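Side-chain contacts in variant surface glycoprotein MITAT 1.1 (Trypanosoma brucei brucei, PDB 5LY9), which forms the dense surface coat of the bloodstream parasite and, by antigenic variation, lets the trypanosome evade the immune response of its host: residues Ala249-Ala252 / Arg253-Ala257; Leu6-Thr9 / Ala10-Pro13. One frame throughout, in Å; residues are numbered along the deposited sequence.

Contact 1: Ala249-Ala252 / Arg253-Ala257; sequences AWEA and RNREA
Glu251 lays its carboxylate over one face of the Arg255 guanidinium, one turn further along at the C-terminal end of helix 244-254. The two planes are 3° apart, and Glu251 CD sits above the centre of the guanidinium, 3.7 Å from Arg255 NH1. No N-H points at the acid: Glu251 OE1 and Arg255 NH2, 3.8 Å apart, form a long salt bridge by charge alone. Glu251 CG is anti to its backbone N (chi1 -179°) and Arg255 CG beside its own, so the two extended chains cross at a slant, with Glu251 CG 3.7 Å from Arg255 NE. A water probably bridges Glu251 OE2 and Arg255 NH1, though its approach to NH1 is unusually short. One residue earlier on each side, the Asn254 amide stands steeply against the Trp250 indole, its ND2 over the face near the rim and 3.4 Å from Trp250 NE1. Both nitrogens are donors and converge on Gln164 O instead. Arg255 is the first residue to leave helical backbone angles; its N still bonds Glu251 O at 2.9 Å and, weakly, Ala252 O. Ala252 packs on helix 62-114, while Arg253 points elsewhere, to a salt bridge with Glu20. Because Arg93 also pairs with Glu251 OE2, the acid has two arginine partners, which would probably favour its ionised form and link the helix end to helix 62-114.

Contact 2: Leu6-Thr9 / Ala10-Pro13; sequences LKAT and AWKP
The indole of Trp11 carries the backbone of Ala8 on one face and meets Leu6 O at its edge, in the first turn of helix 8-21, where Lys7 holds the N-cap position. Ala8 CA makes a CH-pi contact over the five-membered ring, 3.5 Å from its centroid and 21° off the normal, while its methyl CB rests 3.7 Å from Trp11 CZ2. At the rim, Leu6 O lies 3.2 Å from Trp11 CD1. A chi1 of 59°, with CG between the backbone N and the carbonyl carbon, turns the ring back towards the start of the helix, against Ala8. Its NE1 is hydrogen-bonded to Val125 O, in the loop region that also pairs with the backbones of Leu6 and Ala8, so the ring is held against both the helix start and this loop. Lys7 O accepts two backbone bonds, from Ala10 N at 2.8 Å and from Trp11 N. Leu6 turns its isobutyl group onto the methyl of Ala10, CG to CB 3.8 Å. The extended Lys12 chain passes alongside Ala8 CB before its ammonium pairs with Asp142. Pro13 has no N-H to continue the helical bonding, and the helix is kinked there; its ring carbon CD lies 3.2 Å from Thr9 O.

How the contacts relate
Both contacts are local, partly buried and within single helices of the A-type VSG domain, at opposite helix ends: contact 2 at the start of helix 8-21, contact 1 at the finish of helix 244-254. Their centres are about 26 Å apart, and they do not touch. Contact 1 lies closer to the middle of the elongated chain, against helices 24-55 and 62-114, whereas contact 2 is set among loops. Contact 1 is polar at its side chains, with a carboxylate stacked on a guanidinium and an amide over an indole; contact 2 combines CH-pi and apolar packing with backbone bonds, and Lys7 and Lys12 point to partners elsewhere. Helix 8-21 also supplies, near its far end, the acid paired with Arg253.

Contact 1: Ala249-Ala252 / Arg253-Ala257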
loop_
_atom_site.group_PDB
_atom_site.type_symbol
_atom_site.label_atom_id
_atom_site.label_comp_id
_atom_site.label_asym_id
_atom_site.label_seq_id
_atom_site.Cartn_x
_atom_site.Cartn_y
_atom_site.Cartn_z
ATOM N N ALA A 249 -1.190 7.088 13.100
ATOM C CA ALA A 249 -0.698 7.890 11.953
ATOM C C ALA A 249 0.696 8.433 12.193
ATOM O O ALA A 249 1.495 8.440 11.286
ATOM C CB ALA A 249 -1.620 9.009 11.600
ATOM N N TRP A 250 0.972 8.854 13.416
ATOM C CA TRP A 250 2.283 9.374 13.721
ATOM C C TRP A 250 3.403 8.357 13.604
ATOM O O TRP A 250 4.421 8.592 12.925
ATOM C CB TRP A 250 2.259 10.052 15.095
ATOM C CG TRP A 250 3.570 10.393 15.652
ATOM C CD1 TRP A 250 4.372 11.409 15.297
ATOM C CD2 TRP A 250 4.174 9.753 16.774
ATOM N NE1 TRP A 250 5.506 11.423 16.130
ATOM C CE2 TRP A 250 5.419 10.388 17.008
ATOM C CE3 TRP A 250 3.828 8.640 17.537
ATOM C CZ2 TRP A 250 6.307 9.980 18.036
ATOM C CZ3 TRP A 250 4.685 8.238 18.587
ATOM C CH2 TRP A 250 5.936 8.893 18.781
ATOM N N GLU A 251 3.227 7.256 14.284
ATOM C CA GLU A 251 4.213 6.162 14.257
ATOM C C GLU A 251 4.341 5.583 12.859
ATOM O O GLU A 251 5.466 5.380 12.368
ATOM C CB GLU A 251 3.829 5.088 15.244
ATOM C CG GLU A 251 4.825 3.954 15.267
ATOM C CD GLU A 251 4.601 2.978 16.398
ATOM O OE1 GLU A 251 5.035 3.305 17.551
ATOM O OE2 GLU A 251 3.967 1.940 16.141
ATOM N N ALA A 252 3.225 5.369 12.156
ATOM C CA ALA A 252 3.330 4.798 10.832
ATOM C C ALA A 252 4.072 5.754 9.905
ATOM O O ALA A 252 4.845 5.333 9.054
ATOM C CB ALA A 252 1.956 4.511 10.277
ATOM N N ARG A 253 3.817 7.052 10.043
ATOM C CA ARG A 253 4.542 7.961 9.191
ATOM C C ARG A 253 6.042 7.888 9.447
ATOM O O ARG A 253 6.862 7.861 8.511
ATOM C CB ARG A 253 3.994 9.398 9.331
ATOM C CG ARG A 253 4.277 10.195 8.053
ATOM C CD ARG A 253 3.826 11.596 8.092
ATOM N NE ARG A 253 3.744 12.135 6.735
ATOM C CZ ARG A 253 3.500 13.409 6.468
ATOM N NH1 ARG A 253 3.343 14.329 7.476
ATOM N NH2 ARG A 253 3.344 13.769 5.168
ATOM N N ASN A 254 6.406 7.845 10.722
ATOM C CA ASN A 254 7.829 7.778 11.048
ATOM C C ASN A 254 8.453 6.503 10.553
ATOM O O ASN A 254 9.686 6.517 10.250
ATOM C CB ASN A 254 8.012 7.860 12.543
ATOM C CG ASN A 254 7.947 9.245 13.039
ATOM O OD1 ASN A 254 8.195 10.192 12.274
ATOM N ND2 ASN A 254 7.608 9.402 14.330
ATOM N N ARG A 255 7.694 5.420 10.478
ATOM C CA ARG A 255 8.246 4.098 10.060
ATOM C C ARG A 255 8.160 3.739 8.589
ATOM O O ARG A 255 8.531 2.601 8.211
ATOM C CB ARG A 255 7.665 2.967 10.943
ATOM C CG ARG A 255 8.180 3.267 12.329
ATOM C CD ARG A 255 7.735 2.378 13.424
ATOM N NE ARG A 255 8.317 2.877 14.689
ATOM C CZ ARG A 255 8.265 2.204 15.831
ATOM N NH1 ARG A 255 7.725 0.986 15.879
ATOM N NH2 ARG A 255 8.778 2.740 16.914
ATOM N N GLU A 256 7.846 4.719 7.743
ATOM C CA GLU A 256 7.708 4.465 6.313
ATOM C C GLU A 256 9.046 4.003 5.754
ATOM O O GLU A 256 10.115 4.651 5.956
ATOM C CB GLU A 256 7.337 5.729 5.574
ATOM C CG GLU A 256 5.941 6.186 5.891
ATOM C CD GLU A 256 5.608 7.606 5.439
ATOM O OE1 GLU A 256 6.524 8.343 5.150
ATOM O OE2 GLU A 256 4.386 7.967 5.420
ATOM N N ALA A 257 8.992 2.925 4.949
ATOM C CA ALA A 257 10.159 2.525 4.104
ATOM C C ALA A 257 10.358 3.571 3.005
ATOM O O ALA A 257 9.393 4.026 2.410
ATOM C CB ALA A 257 9.914 1.163 3.455
HETATM O O HOH W 1 5.965 0.064 14.338
#

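Contact 2: Leu6-Thr9 / Ala10-Pro13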
loop_
_atom_site.group_PDB
_atom_site.type_symbol
_atom_site.label_atom_id
_atom_site.label_comp_id
_atom_site.label_asym_id
_atom_site.label_seq_id
_atom_site.Cartn_x
_atom_site.Cartn_y
_atom_site.Cartn_z
ATOM N N LEU A 6 -16.282 26.668 18.350
ATOM C CA LEU A 6 -14.852 26.489 18.341
ATOM C C LEU A 6 -14.144 27.615 17.516
ATOM O O LEU A 6 -14.497 27.856 16.334
ATOM C CB LEU A 6 -14.590 25.140 17.714
ATOM C CG LEU A 6 -13.271 24.488 17.931
ATOM C CD1 LEU A 6 -13.064 24.249 19.442
ATOM C CD2 LEU A 6 -13.212 23.158 17.139
ATOM N N LYS A 7 -13.195 28.327 18.158
ATOM C CA LYS A 7 -12.419 29.371 17.461
ATOM C C LYS A 7 -11.569 28.788 16.335
ATOM O O LYS A 7 -11.118 27.631 16.452
ATOM C CB LYS A 7 -11.474 30.100 18.416
ATOM C CG LYS A 7 -12.171 30.868 19.538
ATOM C CD LYS A 7 -11.106 31.327 20.529
ATOM C CE LYS A 7 -11.592 32.292 21.578
ATOM N NZ LYS A 7 -10.463 32.800 22.395
ATOM N N ALA A 8 -11.307 29.608 15.334
ATOM C CA ALA A 8 -10.424 29.295 14.254
ATOM C C ALA A 8 -9.026 28.929 14.725
ATOM O O ALA A 8 -8.370 28.134 14.082
ATOM C CB ALA A 8 -10.375 30.481 13.265
ATOM N N THR A 9 -8.562 29.436 15.870
ATOM C CA THR A 9 -7.249 29.052 16.402
ATOM C C THR A 9 -7.225 27.537 16.679
ATOM O O THR A 9 -6.142 26.927 16.620
ATOM C CB THR A 9 -6.905 29.796 17.701
ATOM O OG1 THR A 9 -7.995 29.661 18.584
ATOM C CG2 THR A 9 -6.602 31.223 17.449
ATOM N N ALA A 10 -8.399 26.935 16.941
ATOM C CA ALA A 10 -8.503 25.510 17.194
ATOM C C ALA A 10 -8.822 24.695 15.964
ATOM O O ALA A 10 -8.245 23.592 15.809
ATOM C CB ALA A 10 -9.542 25.233 18.298
ATOM N N TRP A 11 -9.749 25.124 15.121
ATOM C CA TRP A 11 -10.077 24.315 13.925
ATOM C C TRP A 11 -9.162 24.542 12.728
ATOM O O TRP A 11 -9.057 23.680 11.851
ATOM C CB TRP A 11 -11.557 24.425 13.511
ATOM C CG TRP A 11 -12.057 25.744 13.186
ATOM C CD1 TRP A 11 -12.806 26.556 13.990
ATOM C CD2 TRP A 11 -11.923 26.453 11.944
ATOM N NE1 TRP A 11 -13.113 27.703 13.321
ATOM C CE2 TRP A 11 -12.635 27.654 12.064
ATOM C CE3 TRP A 11 -11.306 26.180 10.748
ATOM C CZ2 TRP A 11 -12.665 28.567 11.080
ATOM C CZ3 TRP A 11 -11.366 27.048 9.783
ATOM C CH2 TRP A 11 -12.047 28.260 9.930
ATOM N N LYS A 12 -8.558 25.686 12.589
ATOM C CA LYS A 12 -7.660 25.870 11.422
ATOM C C LYS A 12 -6.497 24.877 11.395
ATOM O O LYS A 12 -6.218 24.300 10.326
ATOM C CB LYS A 12 -7.210 27.301 11.279
ATOM C CG LYS A 12 -8.283 28.153 10.541
ATOM C CD LYS A 12 -7.724 29.595 10.304
ATOM C CE LYS A 12 -8.837 30.414 9.677
ATOM N NZ LYS A 12 -8.374 31.794 9.358
ATOM N N PRO A 13 -5.930 24.575 12.559
ATOM C CA PRO A 13 -4.881 23.525 12.546
ATOM C C PRO A 13 -5.419 22.152 12.108
ATOM O O PRO A 13 -4.654 21.348 11.527
ATOM C CB PRO A 13 -4.386 23.507 13.991
ATOM C CG PRO A 13 -4.584 24.889 14.437
ATOM C CD PRO A 13 -5.873 25.367 13.801
#